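PDB 6XJ6: Pgp2 from Campylobacter jejuni subsp. jejuni, which probably acts as an LD-carboxypeptidase of the YkuD family that trims peptidoglycan, and binds peptidoglycan in a pocket of its accessory NTF2-like domain to direct helical cell shape. Local coordinates for residues Ile18-Tyr23 against Ile29-Lys34; Lys37-Tyr42 against Ile137-Asn142; Ser175-Leu180 against Ser234-Ser239. All coordinates share one frame; numbering follows the deposited sequence. Where two conformers were deposited one is given.

Contact 1 (Ile18-Tyr23 against Ile29-Lys34); sequences ISLGYY and IVLTNK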
# COMPACT_ATOMS: atom_id res chain seq x y z
N ILE A 18 -1.26 15.72 -2.84
CA ILE A 18 -0.69 14.45 -2.41
C ILE A 18 -1.64 13.70 -1.48
O ILE A 18 -1.23 12.75 -0.81
CB ILE A 18 0.71 14.63 -1.80
CG1 ILE A 18 0.75 15.74 -0.73
CG2 ILE A 18 1.71 14.95 -2.90
CD1 ILE A 18 -0.09 15.50 0.51
N SER A 19 -2.91 14.10 -1.45
CA SER A 19 -3.85 13.56 -0.47
C SER A 19 -4.06 12.06 -0.62
O SER A 19 -4.39 11.38 0.36
CB SER A 19 -5.19 14.30 -0.56
OG SER A 19 -5.80 14.12 -1.82
N LEU A 20 -3.92 11.52 -1.83
CA LEU A 20 -4.00 10.08 -2.05
C LEU A 20 -2.63 9.45 -2.25
O LEU A 20 -2.54 8.29 -2.68
CB LEU A 20 -4.90 9.77 -3.25
CG LEU A 20 -6.34 10.25 -3.11
CD1 LEU A 20 -7.14 9.91 -4.35
CD2 LEU A 20 -7.01 9.68 -1.86
N GLY A 21 -1.57 10.17 -1.91
CA GLY A 21 -0.21 9.71 -2.07
C GLY A 21 0.60 10.63 -2.96
O GLY A 21 0.08 11.49 -3.67
N TYR A 22 1.91 10.41 -2.91
CA TYR A 22 2.90 11.12 -3.72
C TYR A 22 3.61 10.06 -4.55
O TYR A 22 4.24 9.16 -3.99
CB TYR A 22 3.87 11.84 -2.77
CG TYR A 22 4.95 12.71 -3.38
CD1 TYR A 22 4.67 13.61 -4.39
CD2 TYR A 22 6.24 12.65 -2.89
CE1 TYR A 22 5.67 14.42 -4.92
CE2 TYR A 22 7.25 13.45 -3.40
CZ TYR A 22 6.96 14.33 -4.42
OH TYR A 22 7.96 15.13 -4.93
N TYR A 23 3.49 10.16 -5.87
CA TYR A 23 3.91 9.10 -6.78
C TYR A 23 4.93 9.63 -7.78
O TYR A 23 4.81 10.74 -8.31
CB TYR A 23 2.69 8.53 -7.52
CG TYR A 23 1.68 7.98 -6.56
CD1 TYR A 23 1.81 6.70 -6.06
CD2 TYR A 23 0.63 8.77 -6.09
CE1 TYR A 23 0.92 6.20 -5.15
CE2 TYR A 23 -0.28 8.26 -5.17
CZ TYR A 23 -0.12 6.97 -4.70
OH TYR A 23 -0.98 6.43 -3.78
N ILE A 29 -5.81 5.47 -8.52
CA ILE A 29 -6.14 5.00 -7.18
C ILE A 29 -7.63 4.68 -7.14
O ILE A 29 -8.46 5.56 -7.38
CB ILE A 29 -5.79 6.03 -6.10
CG1 ILE A 29 -4.31 6.41 -6.17
CG2 ILE A 29 -6.15 5.48 -4.73
CD1 ILE A 29 -4.06 7.73 -6.85
N VAL A 30 -7.95 3.42 -6.83
CA VAL A 30 -9.32 2.98 -6.62
C VAL A 30 -9.61 3.15 -5.14
O VAL A 30 -9.10 2.39 -4.31
CB VAL A 30 -9.49 1.51 -7.05
CG1 VAL A 30 -10.92 1.03 -6.81
CG2 VAL A 30 -9.10 1.33 -8.50
N LEU A 31 -10.41 4.15 -4.80
CA LEU A 31 -10.71 4.50 -3.42
C LEU A 31 -12.11 4.03 -3.09
O LEU A 31 -13.09 4.48 -3.70
CB LEU A 31 -10.59 6.02 -3.21
CG LEU A 31 -10.94 6.58 -1.83
CD1 LEU A 31 -9.96 6.05 -0.79
CD2 LEU A 31 -10.97 8.11 -1.83
N THR A 32 -12.22 3.11 -2.13
CA THR A 32 -13.49 2.59 -1.66
C THR A 32 -13.66 2.92 -0.18
O THR A 32 -12.72 2.77 0.61
CB THR A 32 -13.55 1.06 -1.82
OG1 THR A 32 -13.35 0.71 -3.20
CG2 THR A 32 -14.88 0.50 -1.37
N ASN A 33 -14.86 3.36 0.19
CA ASN A 33 -15.21 3.57 1.60
C ASN A 33 -16.32 2.59 1.96
O ASN A 33 -17.41 2.65 1.39
CB ASN A 33 -15.65 5.01 1.85
CG ASN A 33 -15.88 5.30 3.32
OD1 ASN A 33 -16.84 4.82 3.92
ND2 ASN A 33 -14.98 6.07 3.92
N LYS A 34 -16.03 1.70 2.91
CA LYS A 34 -16.99 0.64 3.25
C LYS A 34 -18.23 1.16 3.96
O LYS A 34 -19.26 0.47 3.95
CB LYS A 34 -16.32 -0.42 4.12
CG LYS A 34 -15.32 -1.29 3.38
CD LYS A 34 -14.46 -2.08 4.35
CE LYS A 34 -15.28 -3.07 5.18
NZ LYS A 34 -14.44 -3.82 6.16

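Contact 2 (Lys37-Tyr42 against Ile137-Asn142); sequences KILRVY and IALFNN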
# COMPACT_ATOMS: atom_id res chain seq x y z
N LYS A 37 -20.24 3.27 1.06
CA LYS A 37 -20.57 2.44 -0.10
C LYS A 37 -20.35 3.21 -1.41
O LYS A 37 -21.17 3.17 -2.33
CB LYS A 37 -21.99 1.87 -0.02
CG LYS A 37 -22.31 1.16 1.29
CD LYS A 37 -21.37 -0.02 1.56
CE LYS A 37 -21.74 -0.74 2.84
NZ LYS A 37 -20.74 -1.77 3.22
N ILE A 38 -19.21 3.89 -1.48
CA ILE A 38 -18.81 4.63 -2.68
C ILE A 38 -17.45 4.13 -3.11
O ILE A 38 -16.54 3.99 -2.27
CB ILE A 38 -18.77 6.15 -2.45
CG1 ILE A 38 -20.15 6.69 -2.07
CG2 ILE A 38 -18.26 6.87 -3.71
CD1 ILE A 38 -20.18 8.17 -1.70
N LEU A 39 -17.30 3.85 -4.40
CA LEU A 39 -16.02 3.57 -5.02
C LEU A 39 -15.75 4.64 -6.06
O LEU A 39 -16.63 4.96 -6.88
CB LEU A 39 -16.01 2.18 -5.66
CG LEU A 39 -14.71 1.74 -6.35
CD1 LEU A 39 -14.56 0.22 -6.29
CD2 LEU A 39 -14.64 2.21 -7.80
N ARG A 40 -14.55 5.21 -6.02
CA ARG A 40 -14.12 6.20 -6.99
C ARG A 40 -12.76 5.79 -7.53
O ARG A 40 -11.98 5.14 -6.83
CB ARG A 40 -14.03 7.60 -6.36
CG ARG A 40 -15.38 8.19 -6.02
CD ARG A 40 -15.31 9.36 -5.05
NE ARG A 40 -16.62 9.99 -4.93
CZ ARG A 40 -17.03 10.73 -3.91
NH1 ARG A 40 -16.23 10.97 -2.87
NH2 ARG A 40 -18.25 11.25 -3.92
N VAL A 41 -12.49 6.13 -8.79
CA VAL A 41 -11.17 5.96 -9.37
C VAL A 41 -10.61 7.34 -9.65
O VAL A 41 -11.24 8.15 -10.34
CB VAL A 41 -11.17 5.10 -10.64
CG1 VAL A 41 -9.73 4.89 -11.11
CG2 VAL A 41 -11.83 3.75 -10.38
N TYR A 42 -9.42 7.60 -9.12
CA TYR A 42 -8.74 8.86 -9.32
C TYR A 42 -7.45 8.62 -10.09
O TYR A 42 -6.72 7.68 -9.81
CB TYR A 42 -8.35 9.48 -7.99
CG TYR A 42 -9.52 9.96 -7.17
CD1 TYR A 42 -10.06 11.22 -7.38
CD2 TYR A 42 -10.07 9.16 -6.18
CE1 TYR A 42 -11.13 11.66 -6.63
CE2 TYR A 42 -11.13 9.60 -5.43
CZ TYR A 42 -11.65 10.85 -5.65
OH TYR A 42 -12.72 11.29 -4.89
N ILE A 137 -15.69 -6.56 -3.77
CA ILE A 137 -16.42 -5.32 -4.03
C ILE A 137 -17.13 -5.49 -5.36
O ILE A 137 -16.49 -5.79 -6.37
CB ILE A 137 -15.46 -4.12 -4.07
CG1 ILE A 137 -14.77 -3.97 -2.72
CG2 ILE A 137 -16.22 -2.84 -4.45
CD1 ILE A 137 -13.54 -3.09 -2.76
N ALA A 138 -18.45 -5.32 -5.36
CA ALA A 138 -19.27 -5.52 -6.55
C ALA A 138 -19.75 -4.19 -7.09
O ALA A 138 -20.31 -3.37 -6.35
CB ALA A 138 -20.47 -6.42 -6.23
N LEU A 139 -19.53 -3.98 -8.38
CA LEU A 139 -20.05 -2.84 -9.12
C LEU A 139 -21.10 -3.32 -10.11
O LEU A 139 -21.03 -4.45 -10.61
CB LEU A 139 -18.92 -2.17 -9.90
CG LEU A 139 -17.78 -1.62 -9.06
CD1 LEU A 139 -16.68 -1.07 -9.95
CD2 LEU A 139 -18.30 -0.53 -8.13
N PHE A 140 -22.07 -2.46 -10.42
CA PHE A 140 -23.10 -2.84 -11.36
C PHE A 140 -22.48 -3.18 -12.71
O PHE A 140 -21.53 -2.53 -13.17
CB PHE A 140 -24.13 -1.71 -11.50
CG PHE A 140 -24.95 -1.50 -10.27
CD1 PHE A 140 -25.64 -2.55 -9.69
CD2 PHE A 140 -25.04 -0.25 -9.68
CE1 PHE A 140 -26.40 -2.37 -8.56
CE2 PHE A 140 -25.80 -0.06 -8.54
CZ PHE A 140 -26.48 -1.12 -7.98
N ASN A 141 -23.00 -4.23 -13.35
CA ASN A 141 -22.41 -4.70 -14.60
C ASN A 141 -22.38 -3.60 -15.65
O ASN A 141 -21.43 -3.53 -16.44
CB ASN A 141 -23.16 -5.93 -15.11
CG ASN A 141 -22.93 -7.13 -14.23
OD1 ASN A 141 -21.97 -7.17 -13.47
ND2 ASN A 141 -23.82 -8.12 -14.32
N ASN A 142 -23.39 -2.74 -15.67
CA ASN A 142 -23.48 -1.66 -16.64
C ASN A 142 -22.49 -0.54 -16.39
O ASN A 142 -22.41 0.39 -17.20
CB ASN A 142 -24.90 -1.08 -16.66
CG ASN A 142 -25.33 -0.55 -15.30
OD1 ASN A 142 -24.51 -0.36 -14.40
ND2 ASN A 142 -26.62 -0.29 -15.15

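Contact 3 (Ser175-Leu180 against Ser234-Ser239); sequences SLLADL and SDINIS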
# COMPACT_ATOMS: atom_id res chain seq x y z
N SER A 175 8.36 14.31 5.94
CA SER A 175 9.14 13.76 7.05
C SER A 175 9.49 12.30 6.79
O SER A 175 10.61 11.86 7.09
CB SER A 175 8.39 13.93 8.37
OG SER A 175 7.27 13.06 8.45
N LEU A 176 8.56 11.53 6.22
CA LEU A 176 8.84 10.13 5.95
C LEU A 176 9.92 9.98 4.88
O LEU A 176 10.78 9.09 4.98
CB LEU A 176 7.57 9.40 5.53
CG LEU A 176 6.60 9.04 6.67
CD1 LEU A 176 5.33 8.45 6.08
CD2 LEU A 176 7.23 8.06 7.66
N LEU A 177 9.90 10.83 3.86
CA LEU A 177 10.95 10.76 2.84
C LEU A 177 12.31 11.09 3.43
O LEU A 177 13.31 10.44 3.09
CB LEU A 177 10.61 11.69 1.68
CG LEU A 177 9.55 11.14 0.73
CD1 LEU A 177 8.98 12.23 -0.15
CD2 LEU A 177 10.16 10.04 -0.13
N ALA A 178 12.37 12.09 4.30
CA ALA A 178 13.63 12.39 4.97
C ALA A 178 14.08 11.21 5.83
O ALA A 178 15.27 10.87 5.85
CB ALA A 178 13.49 13.65 5.80
N ASP A 179 13.15 10.57 6.54
CA ASP A 179 13.49 9.39 7.33
C ASP A 179 13.96 8.25 6.43
O ASP A 179 14.92 7.55 6.76
CB ASP A 179 12.28 8.94 8.14
CG ASP A 179 11.98 9.84 9.32
OD1 ASP A 179 12.85 10.64 9.71
OD2 ASP A 179 10.85 9.73 9.86
N LEU A 180 13.28 8.05 5.30
CA LEU A 180 13.67 6.99 4.37
C LEU A 180 15.13 7.13 3.96
O LEU A 180 15.87 6.15 3.93
CB LEU A 180 12.76 7.04 3.14
CG LEU A 180 13.02 6.00 2.06
CD1 LEU A 180 12.62 4.61 2.54
CD2 LEU A 180 12.28 6.36 0.79
N SER A 234 14.77 4.53 -6.50
CA SER A 234 14.05 5.19 -7.57
C SER A 234 12.60 4.73 -7.56
O SER A 234 12.23 3.79 -6.85
CB SER A 234 14.71 4.93 -8.93
OG SER A 234 14.65 3.56 -9.29
N ASP A 235 11.78 5.41 -8.35
CA ASP A 235 10.36 5.09 -8.49
C ASP A 235 9.65 5.05 -7.14
O ASP A 235 8.93 4.11 -6.82
CB ASP A 235 10.16 3.79 -9.27
CG ASP A 235 8.72 3.58 -9.74
OD1 ASP A 235 8.00 4.58 -9.93
OD2 ASP A 235 8.32 2.41 -9.91
N ILE A 236 9.87 6.08 -6.33
CA ILE A 236 9.32 6.09 -4.97
C ILE A 236 7.86 6.48 -5.00
O ILE A 236 7.49 7.54 -5.54
CB ILE A 236 10.13 7.03 -4.06
CG1 ILE A 236 11.58 6.57 -3.98
CG2 ILE A 236 9.52 7.05 -2.66
CD1 ILE A 236 12.50 7.62 -3.38
N ASN A 237 7.02 5.63 -4.41
CA ASN A 237 5.60 5.89 -4.22
C ASN A 237 5.30 5.81 -2.74
O ASN A 237 5.61 4.80 -2.10
CB ASN A 237 4.74 4.84 -4.92
CG ASN A 237 4.88 4.86 -6.42
OD1 ASN A 237 5.05 5.93 -7.02
ND2 ASN A 237 4.79 3.69 -7.04
N ILE A 238 4.71 6.87 -2.19
CA ILE A 238 4.32 6.92 -0.79
C ILE A 238 2.82 7.11 -0.75
O ILE A 238 2.28 8.01 -1.41
CB ILE A 238 5.07 8.03 -0.03
CG1 ILE A 238 6.56 7.68 -0.00
CG2 ILE A 238 4.51 8.20 1.37
CD1 ILE A 238 7.41 8.66 0.74
N SER A 239 2.14 6.25 0.01
CA SER A 239 0.69 6.25 0.02
C SER A 239 0.13 6.17 1.43
O SER A 239 0.66 5.43 2.27
CB SER A 239 0.18 5.03 -0.75
OG SER A 239 0.75 4.98 -2.05

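Contact 1 (Ile18-Tyr23 against Ile29-Lys34)
I29 pushes the end of its side chain into the angle between L20 and Y23, the tight part of the contact. Its CD1 lies 4.2 Å from L20 CB and equally 4.2 Å from Y23 CE2, approaching the tyrosine ring at a slant, while its CG1 comes to 4.1 Å from Y23 OH. The I29 chi2 of 101° lies off the staggered minima, a modest torsional cost that places CD1 between its two neighbours. The ring itself is pinned: Y23 OH donates to L20 O at 2.7 Å, lying in the carbonyl plane with a C=O...O angle of 147°, and the same hydroxyl is hydrogen-bonded to S239 OG. Y44 meets the ring edge to face. L20 O belongs to a type I turn from I18 to G21, closed by G21 N to I18 O at 2.8 Å; G21 leaves the turn with a positive phi, which suits glycine. Farther along strand 27-33 the packing loosens to a single methyl pair, L20 CD2 to L31 CD2 at 4.3 Å, and the partly exposed S19 does not touch I29-K34 at all, its hydroxyl bonding back to N17. Strand 22-23, which carries Y23, pairs with strand 232-240 of the antiparallel sheet, so the contact lies where two sheets meet. No hydrogen bond joins the segments: hydrophobic packing holds the turn to strand 27-33 of the mixed five-stranded sheet, while the hydroxyl of the buried tyrosine, beside I29 CG1, has its polarity met by the turn's own carbonyl and by a serine.

Contact 2 (Lys37-Tyr42 against Ile137-Asn142)
The ammonium nitrogen NZ of K37 is gripped by K34 O and by T60 OG1, which ties down the start of the strand whose L39 meets I137 and L139. A lysine suits that corner because its long chain can fold back to reach a turn carbonyl. L39 then carries the whole contact through one methyl. Its CG stands anti to the backbone nitrogen (chi1 -180°), sending CD1 forward to lie 3.9 Å from I137 CG2 and 4.2 Å from L139 CD2. The L39 and I137 side chains pass each other at a slant, and it is the short branch of the isoleucine that does the touching. L139 starts out on a different course, yet its CD2 bends back to the leucine, bringing two residues of one segment to the same methyl. F147 of helix 141-151 packs on both L39 and L139, and F53 also touches L39. On the other face of the strand I38 CG2 rests 3.7 Å above one face of the R40 guanidinium, offset toward its rim, while R40 NE forms a salt bridge with E54. I137 directly follows C136, the predicted nucleophile, and its side chain is about 7 Å from that of H119, the predicted proton donor or acceptor. I137-A138 is an edge strand of a separate three-stranded sheet and leads toward helix 141-151. The cross-segment pairs are purely aliphatic, so apolar packing joins that sheet to the five-stranded one, with T32 beside L39 and Q55 beside L139 bringing polar groups to its edge.

Contact 3 (Ser175-Leu180 against Ser234-Ser239)
Helix 170-188 packs on the antiparallel sheet of the NTF2-like domain, and here L177 and L180 of the helix face I236 and I238 of strand 232-240. The short segments run at 134° to one another with their axes 10.7 Å apart, a spacing filled by branched aliphatic side chains from both sides. L177 CD2 reaches I236 CG2 at 4.0 Å, the two side chains passing obliquely. The isoleucine's CG2 is anti to its own backbone nitrogen, while the longer CG1 arm lies beside that nitrogen, anti to the carbonyl carbon (chi1 -61°), which takes I236 CD1 to L180 CD2 at 4.4 Å. One isoleucine therefore spans two leucines a turn of helix apart. L177 also abuts I238 CD1, but that isoleucine has a second conformer and the modelled separation is doubtfully short, so its exact closeness carries no weight. L176 turns to the sheet as well, where V273, I275 and Y250 receive it, while Y22 packs against L177 from the adjoining strand 22-23. I236 and I238 alternate with N237, whose side chain lies on the other face of the strand and whose OD1 accepts from D24 N. At the more polar flank of the helix, D179 OD2 is bonded to M281 N. Leucines three residues apart on a helix and every second residue of a strand bring apolar side chains to the same side. With no hydrogen bond between the segments, helix and sheet are joined here largely by van der Waals contact, with I236 at the partly exposed edge.

In the fold
All three contacts are apolar across the gap: contacts 2 and 3 are wholly aliphatic, contact 1 adds an aromatic ring, and contact 3 has I236 partly exposed where the others are buried. Contacts 1 and 2 share one sheet: strands 27-33 and 38-45 pair side by side, with I29 N to Y42 O at 2.7 Å. Contact 3 belongs to the NTF2-like domain, and its strand 232-240 pairs with strand 22-23 through Y22 N to I238 O at 2.9 Å. Contact 1 therefore bridges the two sheets and alone has a hydroxyl among its touching side chains, Y23 OH, bonded to S239 OG of contact 3. Contact 2 alone adjoins the predicted catalytic residues, about 30 Å from contact 3 between centres.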